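PDB 3SKV: SsfX3 from Streptomyces sp. SF2575, which probably transfers a salicylyl group onto a tetracycline intermediate, as a GDSL/SGNH-family acyltransferase that also carries a jelly-roll domain. Local coordinates for residues A[192-197]-A[253-258]; A[209-214]-A[363-368]; A[261-266]-A[309-314]; A[290-295]-A[337-342]. The protein carries 1 engineered substitution. All coordinates share one frame; numbering follows the deposited sequence.

All four contacts belong to the GDSL/SGNH part of the chain. Contact 1 holds Ser194 of the Gly-Asp-Ser motif, in relatives the nucleophile, so it probably marks the active site. Contacts 3 and 4 have centres about 13 and 12 Å from its centre. Tyr311 of contact 3 packs on Asn256 and Phe257 of contact 1, while Ser291 OG of contact 4 takes a hydrogen bond from Thr254 N at 3.1 Å. Arg312 ties contact 3 to contact 4 by NE to Ser291 O. The centre of contact 2 lies about 18 Å from that of contact 1, yet they touch: His197 packs on Leu209 and His364. Phe367 of contact 2 packs on Val292, Val338 and Trp339 of contact 4.

Contact 1 of 4, residues A[192-197]-A[253-258]; sequences GDSICH and GTSNFM
Ser194 faces Ser255 across this contact, their CA atoms 5.3 Å apart. Along the Ser194 side chain, CB takes most of the touching: Ser255 OG sits 3.4 Å from it, and Met258 SD comes to 3.7 Å of the same carbon. At the tip, OG of Ser194 turns into the position between its own backbone N and carbonyl carbon (chi1 45°), which carries it over toward Thr254, whose CG2 is 4.2 Å away. No hydrogen bond spans the two segments, so the fit is one of van der Waals contact, with a hydroxyl and a thioether laid against a methylene. Met258 runs extended at chi2 (171°), which brings SD to Ser194; the bend at chi3 only turns the terminal CE.

Behind the serine, Asp193 points the other way and makes a salt bridge from OD1 to Arg251. In SGNH relatives the serine of this Gly-Asp-Ser motif is the nucleophile, and Ser255 probably occupies the place of their oxyanion-hole asparagine. Residues 192-197 leave the end of strand 187-192 on the way to helix 208-216, while short helix 254-257 starts directly after the neighbouring parallel strand 247-252.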
loop_
_atom_site.group_PDB
_atom_site.type_symbol
_atom_site.label_atom_id
_atom_site.label_comp_id
_atom_site.label_asym_id
_atom_site.label_seq_id
_atom_site.Cartn_x
_atom_site.Cartn_y
_atom_site.Cartn_z
ATOM N N GLY A 192 -5.494 -4.871 4.620
ATOM C CA GLY A 192 -6.343 -4.347 5.682
ATOM C C GLY A 192 -6.327 -2.852 5.926
ATOM O O GLY A 192 -5.931 -2.067 5.061
ATOM N N ASP A 193 -6.814 -2.472 7.121
ATOM C CA ASP A 193 -6.988 -1.108 7.641
ATOM C C ASP A 193 -8.269 -0.439 7.123
ATOM O O ASP A 193 -8.758 -0.751 6.036
ATOM C CB ASP A 193 -5.732 -0.224 7.436
ATOM C CG ASP A 193 -4.539 -0.674 8.263
ATOM O OD1 ASP A 193 -4.617 -0.579 9.519
ATOM O OD2 ASP A 193 -3.513 -1.090 7.659
ATOM N N SER A 194 -8.800 0.483 7.907
ATOM C CA SER A 194 -10.034 1.190 7.557
ATOM C C SER A 194 -9.795 2.565 6.939
ATOM O O SER A 194 -10.758 3.246 6.543
ATOM C CB SER A 194 -10.980 1.256 8.753
ATOM O OG SER A 194 -10.263 1.621 9.915
ATOM N N ILE A 195 -8.500 2.928 6.782
ATOM C CA ILE A 195 -8.079 4.214 6.211
ATOM C C ILE A 195 -7.130 4.103 5.035
ATOM O O ILE A 195 -6.351 3.156 4.947
ATOM C CB ILE A 195 -7.508 5.201 7.272
ATOM C CG1 ILE A 195 -6.267 4.622 7.995
ATOM C CG2 ILE A 195 -8.613 5.724 8.221
ATOM C CD1 ILE A 195 -5.385 5.628 8.705
ATOM N N CYS A 196 -7.141 5.138 4.183
ATOM C CA CYS A 196 -6.227 5.294 3.069
ATOM C C CYS A 196 -4.914 5.733 3.683
ATOM O O CYS A 196 -4.876 6.680 4.483
ATOM C CB CYS A 196 -6.754 6.330 2.084
ATOM S SG CYS A 196 -8.472 6.056 1.565
ATOM N N HIS A 197 -3.851 5.015 3.342
ATOM C CA HIS A 197 -2.525 5.264 3.890
ATOM C C HIS A 197 -1.778 6.439 3.313
ATOM O O HIS A 197 -0.789 6.870 3.905
ATOM C CB HIS A 197 -1.683 3.991 3.850
ATOM C CG HIS A 197 -2.275 2.874 4.657
ATOM N ND1 HIS A 197 -2.766 3.087 5.941
ATOM C CD2 HIS A 197 -2.410 1.569 4.347
ATOM C CE1 HIS A 197 -3.168 1.907 6.366
ATOM N NE2 HIS A 197 -2.980 0.963 5.438
ATOM N N GLY A 253 -10.917 -6.004 11.525
ATOM C CA GLY A 253 -11.794 -5.816 12.668
ATOM C C GLY A 253 -12.742 -4.641 12.522
ATOM O O GLY A 253 -13.927 -4.835 12.249
ATOM N N THR A 254 -12.226 -3.419 12.680
ATOM C CA THR A 254 -12.956 -2.140 12.641
ATOM C C THR A 254 -13.785 -1.870 11.405
ATOM O O THR A 254 -14.925 -1.445 11.547
ATOM C CB THR A 254 -12.071 -0.967 13.091
ATOM O OG1 THR A 254 -11.673 -1.250 14.432
ATOM C CG2 THR A 254 -12.803 0.396 13.060
ATOM N N SER A 255 -13.257 -2.139 10.228
ATOM C CA SER A 255 -13.973 -1.995 8.951
ATOM C C SER A 255 -15.321 -2.758 8.984
ATOM O O SER A 255 -16.323 -2.246 8.477
ATOM C CB SER A 255 -13.104 -2.507 7.800
ATOM O OG SER A 255 -11.791 -1.974 7.888
ATOM N N ASN A 256 -15.349 -3.964 9.608
ATOM C CA ASN A 256 -16.581 -4.743 9.754
ATOM C C ASN A 256 -17.480 -4.095 10.796
ATOM O O ASN A 256 -18.692 -4.035 10.596
ATOM C CB ASN A 256 -16.282 -6.212 10.108
ATOM C CG ASN A 256 -15.874 -7.044 8.930
ATOM O OD1 ASN A 256 -14.712 -7.401 8.763
ATOM N ND2 ASN A 256 -16.829 -7.387 8.090
ATOM N N PHE A 257 -16.880 -3.590 11.901
ATOM C CA PHE A 257 -17.587 -2.894 12.983
ATOM C C PHE A 257 -18.311 -1.651 12.428
ATOM O O PHE A 257 -19.444 -1.386 12.817
ATOM C CB PHE A 257 -16.619 -2.514 14.152
ATOM C CG PHE A 257 -17.176 -1.491 15.125
ATOM C CD1 PHE A 257 -18.071 -1.869 16.124
ATOM C CD2 PHE A 257 -16.881 -0.137 14.983
ATOM C CE1 PHE A 257 -18.643 -0.913 16.978
ATOM C CE2 PHE A 257 -17.447 0.816 15.844
ATOM C CZ PHE A 257 -18.318 0.422 16.837
ATOM N N MET A 258 -17.636 -0.892 11.536
ATOM C CA MET A 258 -18.133 0.324 10.888
ATOM C C MET A 258 -19.467 0.124 10.148
ATOM O O MET A 258 -20.198 1.101 9.947
ATOM C CB MET A 258 -17.077 0.875 9.929
ATOM C CG MET A 258 -15.878 1.491 10.624
ATOM S SD MET A 258 -14.531 1.892 9.481
ATOM C CE MET A 258 -15.338 3.120 8.427
#

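Contact 2 of 4, residues A[209-214]-A[363-368]; sequences LALAAR and GHEIFA
Leu211 and Ala368 meet where two helices cross, and the small residue lets the backbones come close. Helix axes here approach to 8.4 Å with their directions 44° apart, and the CA atoms of Ala212 and Ala368 are 4.9 Å from each other. The methyl of Ala368 points into the other helix. Ala368 CB touches Leu211 CB at 3.8 Å and lies 4.2 Å from Ala212 CB, so one methyl fills the angle between two consecutive residues of the facing turn.

Farther out, the Leu211 and Glu365 side chains meet at a slant. Leu211 CD2 rests on Glu365 CG at 3.8 Å, so it is the aliphatic part of the glutamate that does the packing. The glutamate runs extended beyond CG and takes its carboxylate on to the exposed side of the interface. Leu211 is less relaxed: its chi2 of -1° is nearly eclipsed, an unusual conformation for a leucine.

On the inner side His364 is held by two hydrogen bonds, ND1 with Trp208 N and NE2 with Arg199 O, which fix how its ring is turned. Ala212 and Ala213 lie on Trp188 of strand 187-192. Helices packed in this way on a parallel sheet are typical of the three-layer alpha/beta/alpha SGNH-hydrolase fold, here joining the helix after the first strand to the one near the C-terminus.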
loop_
_atom_site.group_PDB
_atom_site.type_symbol
_atom_site.label_atom_id
_atom_site.label_comp_id
_atom_site.label_asym_id
_atom_site.label_seq_id
_atom_site.Cartn_x
_atom_site.Cartn_y
_atom_site.Cartn_z
ATOM N N LEU A 209 3.934 2.526 5.480
ATOM C CA LEU A 209 4.225 1.331 4.685
ATOM C C LEU A 209 5.515 1.470 3.900
ATOM O O LEU A 209 6.365 0.582 3.959
ATOM C CB LEU A 209 3.073 1.069 3.703
ATOM C CG LEU A 209 1.925 0.215 4.209
ATOM C CD1 LEU A 209 0.831 0.174 3.228
ATOM C CD2 LEU A 209 2.381 -1.226 4.503
ATOM N N ALA A 210 5.668 2.587 3.182
ATOM C CA ALA A 210 6.851 2.886 2.385
ATOM C C ALA A 210 8.094 2.980 3.274
ATOM O O ALA A 210 9.095 2.334 2.977
ATOM C CB ALA A 210 6.642 4.184 1.615
ATOM N N LEU A 211 8.006 3.729 4.398
ATOM C CA LEU A 211 9.086 3.920 5.365
ATOM C C LEU A 211 9.468 2.603 6.026
ATOM O O LEU A 211 10.659 2.346 6.214
ATOM C CB LEU A 211 8.639 4.912 6.452
ATOM C CG LEU A 211 9.047 6.390 6.405
ATOM C CD1 LEU A 211 9.961 6.790 5.175
ATOM C CD2 LEU A 211 7.868 7.276 6.658
ATOM N N ALA A 212 8.473 1.784 6.404
ATOM C CA ALA A 212 8.722 0.499 7.050
ATOM C C ALA A 212 9.432 -0.453 6.071
ATOM O O ALA A 212 10.455 -1.006 6.440
ATOM C CB ALA A 212 7.420 -0.113 7.566
ATOM N N ALA A 213 8.955 -0.553 4.813
ATOM C CA ALA A 213 9.553 -1.409 3.772
ATOM C C ALA A 213 10.978 -0.997 3.425
ATOM O O ALA A 213 11.859 -1.852 3.299
ATOM C CB ALA A 213 8.705 -1.401 2.510
ATOM N N ARG A 214 11.203 0.305 3.268
ATOM C CA ARG A 214 12.514 0.847 2.916
ATOM C C ARG A 214 13.535 0.589 4.027
ATOM O O ARG A 214 14.664 0.195 3.730
ATOM C CB ARG A 214 12.434 2.344 2.597
ATOM C CG ARG A 214 11.722 2.659 1.309
ATOM C CD ARG A 214 11.339 4.126 1.242
ATOM N NE ARG A 214 12.510 4.995 1.166
ATOM C CZ ARG A 214 12.498 6.295 1.419
ATOM N NH1 ARG A 214 11.369 6.897 1.760
ATOM N NH2 ARG A 214 13.618 7.010 1.316
ATOM N N GLY A 363 3.691 11.357 12.353
ATOM C CA GLY A 363 2.848 10.219 12.708
ATOM C C GLY A 363 3.101 8.975 11.863
ATOM O O GLY A 363 3.150 7.857 12.405
ATOM N N HIS A 364 3.293 9.168 10.526
ATOM C CA HIS A 364 3.620 8.093 9.575
ATOM C C HIS A 364 5.009 7.485 9.900
ATOM O O HIS A 364 5.175 6.271 9.810
ATOM C CB HIS A 364 3.550 8.577 8.115
ATOM C CG HIS A 364 2.167 8.547 7.541
ATOM N ND1 HIS A 364 1.655 7.399 6.936
ATOM C CD2 HIS A 364 1.228 9.520 7.496
ATOM C CE1 HIS A 364 0.429 7.708 6.567
ATOM N NE2 HIS A 364 0.132 8.979 6.873
ATOM N N GLU A 365 5.969 8.315 10.377
ATOM C CA GLU A 365 7.307 7.831 10.762
ATOM C C GLU A 365 7.242 7.012 12.033
ATOM O O GLU A 365 7.870 5.965 12.092
ATOM C CB GLU A 365 8.315 8.962 10.911
ATOM C CG GLU A 365 8.791 9.508 9.589
ATOM C CD GLU A 365 9.664 10.735 9.727
ATOM O OE1 GLU A 365 10.882 10.566 9.962
ATOM O OE2 GLU A 365 9.138 11.865 9.598
ATOM N N ILE A 366 6.472 7.475 13.035
ATOM C CA ILE A 366 6.268 6.799 14.317
ATOM C C ILE A 366 5.582 5.440 14.106
ATOM O O ILE A 366 6.048 4.430 14.646
ATOM C CB ILE A 366 5.505 7.723 15.320
ATOM C CG1 ILE A 366 6.237 9.067 15.586
ATOM C CG2 ILE A 366 5.124 6.995 16.622
ATOM C CD1 ILE A 366 7.620 8.986 16.061
ATOM N N PHE A 367 4.481 5.427 13.317
ATOM C CA PHE A 367 3.716 4.224 12.974
ATOM C C PHE A 367 4.650 3.149 12.370
ATOM O O PHE A 367 4.600 1.979 12.783
ATOM C CB PHE A 367 2.574 4.569 11.985
ATOM C CG PHE A 367 1.493 3.511 11.888
ATOM C CD1 PHE A 367 1.707 2.333 11.186
ATOM C CD2 PHE A 367 0.271 3.677 12.529
ATOM C CE1 PHE A 367 0.719 1.334 11.135
ATOM C CE2 PHE A 367 -0.728 2.694 12.447
ATOM C CZ PHE A 367 -0.497 1.527 11.761
ATOM N N ALA A 368 5.530 3.568 11.441
ATOM C CA ALA A 368 6.485 2.728 10.735
ATOM C C ALA A 368 7.491 2.063 11.671
ATOM O O ALA A 368 7.692 0.847 11.572
ATOM C CB ALA A 368 7.211 3.535 9.657
#

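Contact 3 of 4, residues A[261-266]-A[309-314]; sequences DGFVDF and ADYREQ
Phe263 and Tyr311 stand with their CA atoms 7.2 Å apart, as do Phe266 and Gln314 at 7.6 Å, so the loop follows helix 309-314 at a spacing that only side chains bridge. Three rings fill it. Phe263 turns its edge to one face of Tyr311, with CD1 over the ring centre; the planes lie at 74° and the centroids 5.0 Å apart. Tyr311 in turn presents its own edge to Phe266, setting CD2 over the middle of that face, planes at 82° and centroids 5.2 Å apart. These are two T-shaped stacks in succession, with the tyrosine giving a face to one partner and an edge to the other.

This aromatic cluster belongs to the SGNH domain, where it clamps the turn between helices 254-257 and 266-278 to helix 308-324. With CG of Phe263 anti to the backbone N (chi1 -170°), the ring reaches the helix, and Asp310 O sits at the ring's edge, near its plane, 3.5 Å from Phe263 CE1. Gln314 bridges the two phenylalanines: its CB touches Phe266 CD2 at 3.7 Å, and its chain bends at chi2 to bring NE2 obliquely to 3.6 Å from Phe263 CZ. Replacing Tyr311 with an alanine would probably leave both phenylalanines without their stacking partner and open a gap between loop and helix. Tyr311 OH lies 3.2 Å from Phe263 N, but at an angle too poor for a hydrogen bond.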
loop_
_atom_site.group_PDB
_atom_site.type_symbol
_atom_site.label_atom_id
_atom_site.label_comp_id
_atom_site.label_asym_id
_atom_site.label_seq_id
_atom_site.Cartn_x
_atom_site.Cartn_y
_atom_site.Cartn_z
ATOM N N ASP A 261 -22.197 -4.982 11.043
ATOM C CA ASP A 261 -22.491 -6.305 10.522
ATOM C C ASP A 261 -21.186 -7.036 10.217
ATOM O O ASP A 261 -20.236 -6.445 9.660
ATOM C CB ASP A 261 -23.291 -6.112 9.221
ATOM C CG ASP A 261 -23.956 -7.342 8.689
ATOM O OD1 ASP A 261 -25.085 -7.636 9.132
ATOM O OD2 ASP A 261 -23.385 -7.969 7.771
ATOM N N GLY A 262 -21.159 -8.315 10.578
ATOM C CA GLY A 262 -20.007 -9.164 10.326
ATOM C C GLY A 262 -19.392 -9.849 11.523
ATOM O O GLY A 262 -18.483 -10.653 11.332
ATOM N N PHE A 263 -19.862 -9.565 12.754
ATOM C CA PHE A 263 -19.274 -10.153 13.973
ATOM C C PHE A 263 -19.373 -11.675 14.132
ATOM O O PHE A 263 -18.393 -12.314 14.521
ATOM C CB PHE A 263 -19.749 -9.443 15.250
ATOM C CG PHE A 263 -18.981 -9.878 16.482
ATOM C CD1 PHE A 263 -17.640 -9.527 16.650
ATOM C CD2 PHE A 263 -19.588 -10.655 17.467
ATOM C CE1 PHE A 263 -16.927 -9.920 17.788
ATOM C CE2 PHE A 263 -18.872 -11.032 18.617
ATOM C CZ PHE A 263 -17.546 -10.650 18.773
ATOM N N VAL A 264 -20.562 -12.238 13.905
ATOM C CA VAL A 264 -20.817 -13.683 14.034
ATOM C C VAL A 264 -19.913 -14.499 13.084
ATOM O O VAL A 264 -19.305 -15.473 13.513
ATOM C CB VAL A 264 -22.335 -14.039 13.900
ATOM C CG1 VAL A 264 -22.574 -15.543 13.980
ATOM C CG2 VAL A 264 -23.159 -13.317 14.960
ATOM N N ASP A 265 -19.799 -14.070 11.828
ATOM C CA ASP A 265 -18.996 -14.760 10.815
ATOM C C ASP A 265 -17.533 -14.468 10.876
ATOM O O ASP A 265 -16.753 -15.208 10.284
ATOM C CB ASP A 265 -19.549 -14.502 9.404
ATOM C CG ASP A 265 -20.943 -15.068 9.212
ATOM O OD1 ASP A 265 -21.340 -15.961 10.003
ATOM O OD2 ASP A 265 -21.627 -14.645 8.256
ATOM N N PHE A 266 -17.157 -13.406 11.584
ATOM C CA PHE A 266 -15.784 -12.931 11.695
ATOM C C PHE A 266 -14.714 -14.022 11.981
ATOM O O PHE A 266 -13.783 -14.150 11.166
ATOM C CB PHE A 266 -15.693 -11.731 12.663
ATOM C CG PHE A 266 -14.368 -11.028 12.586
ATOM C CD1 PHE A 266 -14.092 -10.134 11.551
ATOM C CD2 PHE A 266 -13.385 -11.267 13.538
ATOM C CE1 PHE A 266 -12.848 -9.497 11.472
ATOM C CE2 PHE A 266 -12.160 -10.608 13.480
ATOM C CZ PHE A 266 -11.898 -9.729 12.452
ATOM N N ALA A 309 -13.346 -3.529 20.564
ATOM C CA ALA A 309 -12.666 -4.409 21.520
ATOM C C ALA A 309 -13.026 -5.883 21.291
ATOM O O ALA A 309 -12.134 -6.733 21.289
ATOM C CB ALA A 309 -13.015 -4.000 22.936
ATOM N N ASP A 310 -14.328 -6.164 21.023
ATOM C CA ASP A 310 -14.877 -7.499 20.716
ATOM C C ASP A 310 -14.240 -8.109 19.481
ATOM O O ASP A 310 -13.950 -9.311 19.481
ATOM C CB ASP A 310 -16.414 -7.473 20.584
ATOM C CG ASP A 310 -17.139 -7.213 21.901
ATOM O OD1 ASP A 310 -16.582 -7.549 22.966
ATOM O OD2 ASP A 310 -18.258 -6.671 21.867
ATOM N N TYR A 311 -14.010 -7.284 18.439
ATOM C CA TYR A 311 -13.356 -7.728 17.203
ATOM C C TYR A 311 -11.907 -8.068 17.454
ATOM O O TYR A 311 -11.456 -9.127 17.014
ATOM C CB TYR A 311 -13.488 -6.706 16.076
ATOM C CG TYR A 311 -14.832 -6.750 15.387
ATOM C CD1 TYR A 311 -15.891 -5.975 15.846
ATOM C CD2 TYR A 311 -15.041 -7.557 14.266
ATOM C CE1 TYR A 311 -17.133 -6.002 15.223
ATOM C CE2 TYR A 311 -16.280 -7.580 13.621
ATOM C CZ TYR A 311 -17.318 -6.788 14.103
ATOM O OH TYR A 311 -18.552 -6.784 13.502
ATOM N N ARG A 312 -11.199 -7.225 18.241
ATOM C CA ARG A 312 -9.784 -7.422 18.618
ATOM C C ARG A 312 -9.599 -8.730 19.345
ATOM O O ARG A 312 -8.658 -9.454 19.035
ATOM C CB ARG A 312 -9.246 -6.276 19.485
ATOM C CG ARG A 312 -9.167 -4.938 18.772
ATOM C CD ARG A 312 -7.997 -4.109 19.326
ATOM N NE ARG A 312 -8.007 -2.765 18.750
ATOM C CZ ARG A 312 -8.740 -1.750 19.198
ATOM N NH1 ARG A 312 -9.486 -1.887 20.295
ATOM N NH2 ARG A 312 -8.729 -0.588 18.562
ATOM N N GLU A 313 -10.533 -9.059 20.281
ATOM C CA GLU A 313 -10.498 -10.313 21.033
ATOM C C GLU A 313 -10.631 -11.575 20.122
ATOM O O GLU A 313 -10.000 -12.586 20.425
ATOM C CB GLU A 313 -11.525 -10.293 22.162
ATOM C CG GLU A 313 -11.147 -11.158 23.356
ATOM C CD GLU A 313 -12.285 -11.481 24.314
ATOM O OE1 GLU A 313 -13.310 -10.759 24.301
ATOM O OE2 GLU A 313 -12.145 -12.456 25.090
ATOM N N GLN A 314 -11.379 -11.482 18.977
ATOM C CA GLN A 314 -11.541 -12.576 17.990
ATOM C C GLN A 314 -10.257 -12.803 17.206
ATOM O O GLN A 314 -9.907 -13.962 16.968
ATOM C CB GLN A 314 -12.722 -12.327 17.015
ATOM C CG GLN A 314 -14.078 -12.144 17.699
ATOM C CD GLN A 314 -14.673 -13.421 18.230
ATOM O OE1 GLN A 314 -14.082 -14.137 19.042
ATOM N NE2 GLN A 314 -15.907 -13.695 17.849
#

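Contact 4 of 4, residues A[290-295]-A[337-342]; sequences SSVYSP and RVWGPE
The loop that leaves parallel strand 286-290 of the SGNH sheet is pinned here, through Val292 and Tyr293, to the chain emerging from short helix 335-338, just beyond edge strand 330-333. One backbone hydrogen bond joins them: Tyr293 N gives to Trp339 O at 2.9 Å, with an N-H...O angle of 158°. Trp339 is the first residue to leave helical angles, so the bond catches the chain as it turns away from the helix.

On one side of this bond Val292 packs on the tryptophan, CG2 to Trp339 CB at 3.6 Å and CG1 to Trp339 CD1 at 3.7 Å. Tyr293 O meets the indole at its edge, in plane, 3.6 Å from Trp339 CD1. The indole nitrogen NE1 finds its partner elsewhere, in Tyr348 OH.

On the other side a chi1 of 174° swings the phenol away from the Tyr293 backbone N and lays its face on Pro341. The proline CB stands 3.9 Å from the Tyr293 ring centroid and only 6° off the normal, a CH-pi contact over the face. At the tip of the ring, Tyr293 OH is hydrogen-bonded with Glu299 OE2. A serine in place of Tyr293 would probably strip Pro341 of the face it rests on and leave Glu299 without this phenol partner. Pro341 CG lies over the same face of the ring as CB, 3.6 Å from Tyr293 CD1.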
loop_
_atom_site.group_PDB
_atom_site.type_symbol
_atom_site.label_atom_id
_atom_site.label_comp_id
_atom_site.label_asym_id
_atom_site.label_seq_id
_atom_site.Cartn_x
_atom_site.Cartn_y
_atom_site.Cartn_z
ATOM N N SER A 290 -4.843 -6.936 15.002
ATOM C CA SER A 290 -6.114 -6.412 15.448
ATOM C C SER A 290 -6.066 -4.955 15.054
ATOM O O SER A 290 -4.979 -4.382 14.911
ATOM C CB SER A 290 -6.289 -6.564 16.958
ATOM O OG SER A 290 -5.222 -5.973 17.668
ATOM N N SER A 291 -7.219 -4.360 14.860
ATOM C CA SER A 291 -7.271 -2.957 14.501
ATOM C C SER A 291 -6.533 -2.008 15.473
ATOM O O SER A 291 -6.511 -2.172 16.709
ATOM C CB SER A 291 -8.716 -2.529 14.314
ATOM O OG SER A 291 -9.215 -3.185 13.160
ATOM N N VAL A 292 -5.897 -1.029 14.865
ATOM C CA VAL A 292 -5.206 0.083 15.507
ATOM C C VAL A 292 -6.278 0.947 16.273
ATOM O O VAL A 292 -7.469 0.855 15.980
ATOM C CB VAL A 292 -4.507 0.768 14.301
ATOM C CG1 VAL A 292 -4.766 2.257 14.171
ATOM C CG2 VAL A 292 -3.031 0.401 14.218
ATOM N N TYR A 293 -5.879 1.722 17.271
ATOM C CA TYR A 293 -6.838 2.542 17.990
ATOM C C TYR A 293 -7.402 3.682 17.114
ATOM O O TYR A 293 -6.656 4.474 16.523
ATOM C CB TYR A 293 -6.235 3.087 19.299
ATOM C CG TYR A 293 -7.125 4.063 20.044
ATOM C CD1 TYR A 293 -8.127 3.613 20.900
ATOM C CD2 TYR A 293 -6.948 5.441 19.913
ATOM C CE1 TYR A 293 -8.938 4.512 21.604
ATOM C CE2 TYR A 293 -7.774 6.343 20.580
ATOM C CZ TYR A 293 -8.769 5.872 21.421
ATOM O OH TYR A 293 -9.558 6.754 22.109
ATOM N N SER A 294 -8.729 3.772 17.077
ATOM C CA SER A 294 -9.442 4.828 16.369
ATOM C C SER A 294 -10.152 5.721 17.412
ATOM O O SER A 294 -11.018 5.246 18.130
ATOM C CB SER A 294 -10.437 4.236 15.374
ATOM O OG SER A 294 -11.396 5.205 14.994
ATOM N N PRO A 295 -9.813 7.015 17.507
ATOM C CA PRO A 295 -10.488 7.883 18.492
ATOM C C PRO A 295 -12.013 7.921 18.327
ATOM O O PRO A 295 -12.737 7.915 19.341
ATOM C CB PRO A 295 -9.825 9.249 18.275
ATOM C CG PRO A 295 -8.476 8.916 17.691
ATOM C CD PRO A 295 -8.779 7.763 16.762
ATOM N N ARG A 337 -0.708 -1.790 20.515
ATOM C CA ARG A 337 0.755 -1.687 20.729
ATOM C C ARG A 337 1.377 -0.923 19.556
ATOM O O ARG A 337 2.268 -0.099 19.764
ATOM C CB ARG A 337 1.426 -3.051 20.950
ATOM C CG ARG A 337 0.956 -3.723 22.248
ATOM C CD ARG A 337 1.739 -4.984 22.582
ATOM N NE ARG A 337 3.180 -4.742 22.504
ATOM C CZ ARG A 337 3.904 -4.226 23.493
ATOM N NH1 ARG A 337 3.338 -3.944 24.660
ATOM N NH2 ARG A 337 5.202 -4.000 23.327
ATOM N N VAL A 338 0.833 -1.110 18.340
ATOM C CA VAL A 338 1.308 -0.369 17.173
ATOM C C VAL A 338 0.865 1.111 17.213
ATOM O O VAL A 338 1.696 2.007 17.079
ATOM C CB VAL A 338 1.084 -1.111 15.821
ATOM C CG1 VAL A 338 1.536 -0.280 14.625
ATOM C CG2 VAL A 338 1.837 -2.430 15.820
ATOM N N TRP A 339 -0.413 1.355 17.456
ATOM C CA TRP A 339 -0.957 2.697 17.504
ATOM C C TRP A 339 -2.113 2.730 18.503
ATOM O O TRP A 339 -3.257 2.464 18.142
ATOM C CB TRP A 339 -1.425 3.073 16.083
ATOM C CG TRP A 339 -1.881 4.491 15.951
ATOM C CD1 TRP A 339 -3.141 4.965 16.139
ATOM C CD2 TRP A 339 -1.066 5.626 15.622
ATOM N NE1 TRP A 339 -3.171 6.328 15.938
ATOM C CE2 TRP A 339 -1.915 6.757 15.594
ATOM C CE3 TRP A 339 0.306 5.797 15.345
ATOM C CZ2 TRP A 339 -1.449 8.039 15.286
ATOM C CZ3 TRP A 339 0.760 7.060 15.017
ATOM C CH2 TRP A 339 -0.110 8.167 14.999
ATOM N N GLY A 340 -1.809 3.022 19.753
ATOM C CA GLY A 340 -2.814 3.028 20.811
ATOM C C GLY A 340 -3.374 4.378 21.216
ATOM O O GLY A 340 -3.079 5.402 20.573
ATOM N N PRO A 341 -4.171 4.382 22.328
ATOM C CA PRO A 341 -4.794 5.629 22.812
ATOM C C PRO A 341 -3.829 6.682 23.349
ATOM O O PRO A 341 -4.182 7.864 23.417
ATOM C CB PRO A 341 -5.752 5.149 23.918
ATOM C CG PRO A 341 -5.857 3.671 23.754
ATOM C CD PRO A 341 -4.571 3.230 23.170
ATOM N N GLU A 342 -2.621 6.256 23.732
ATOM C CA GLU A 342 -1.556 7.121 24.246
ATOM C C GLU A 342 -0.934 8.016 23.147
ATOM O O GLU A 342 -0.148 8.925 23.457
ATOM C CB GLU A 342 -0.493 6.300 25.025
ATOM C CG GLU A 342 0.389 5.363 24.201
ATOM C CD GLU A 342 -0.325 4.406 23.265
ATOM O OE1 GLU A 342 -1.191 3.628 23.733
ATOM O OE2 GLU A 342 -0.069 4.493 22.042
#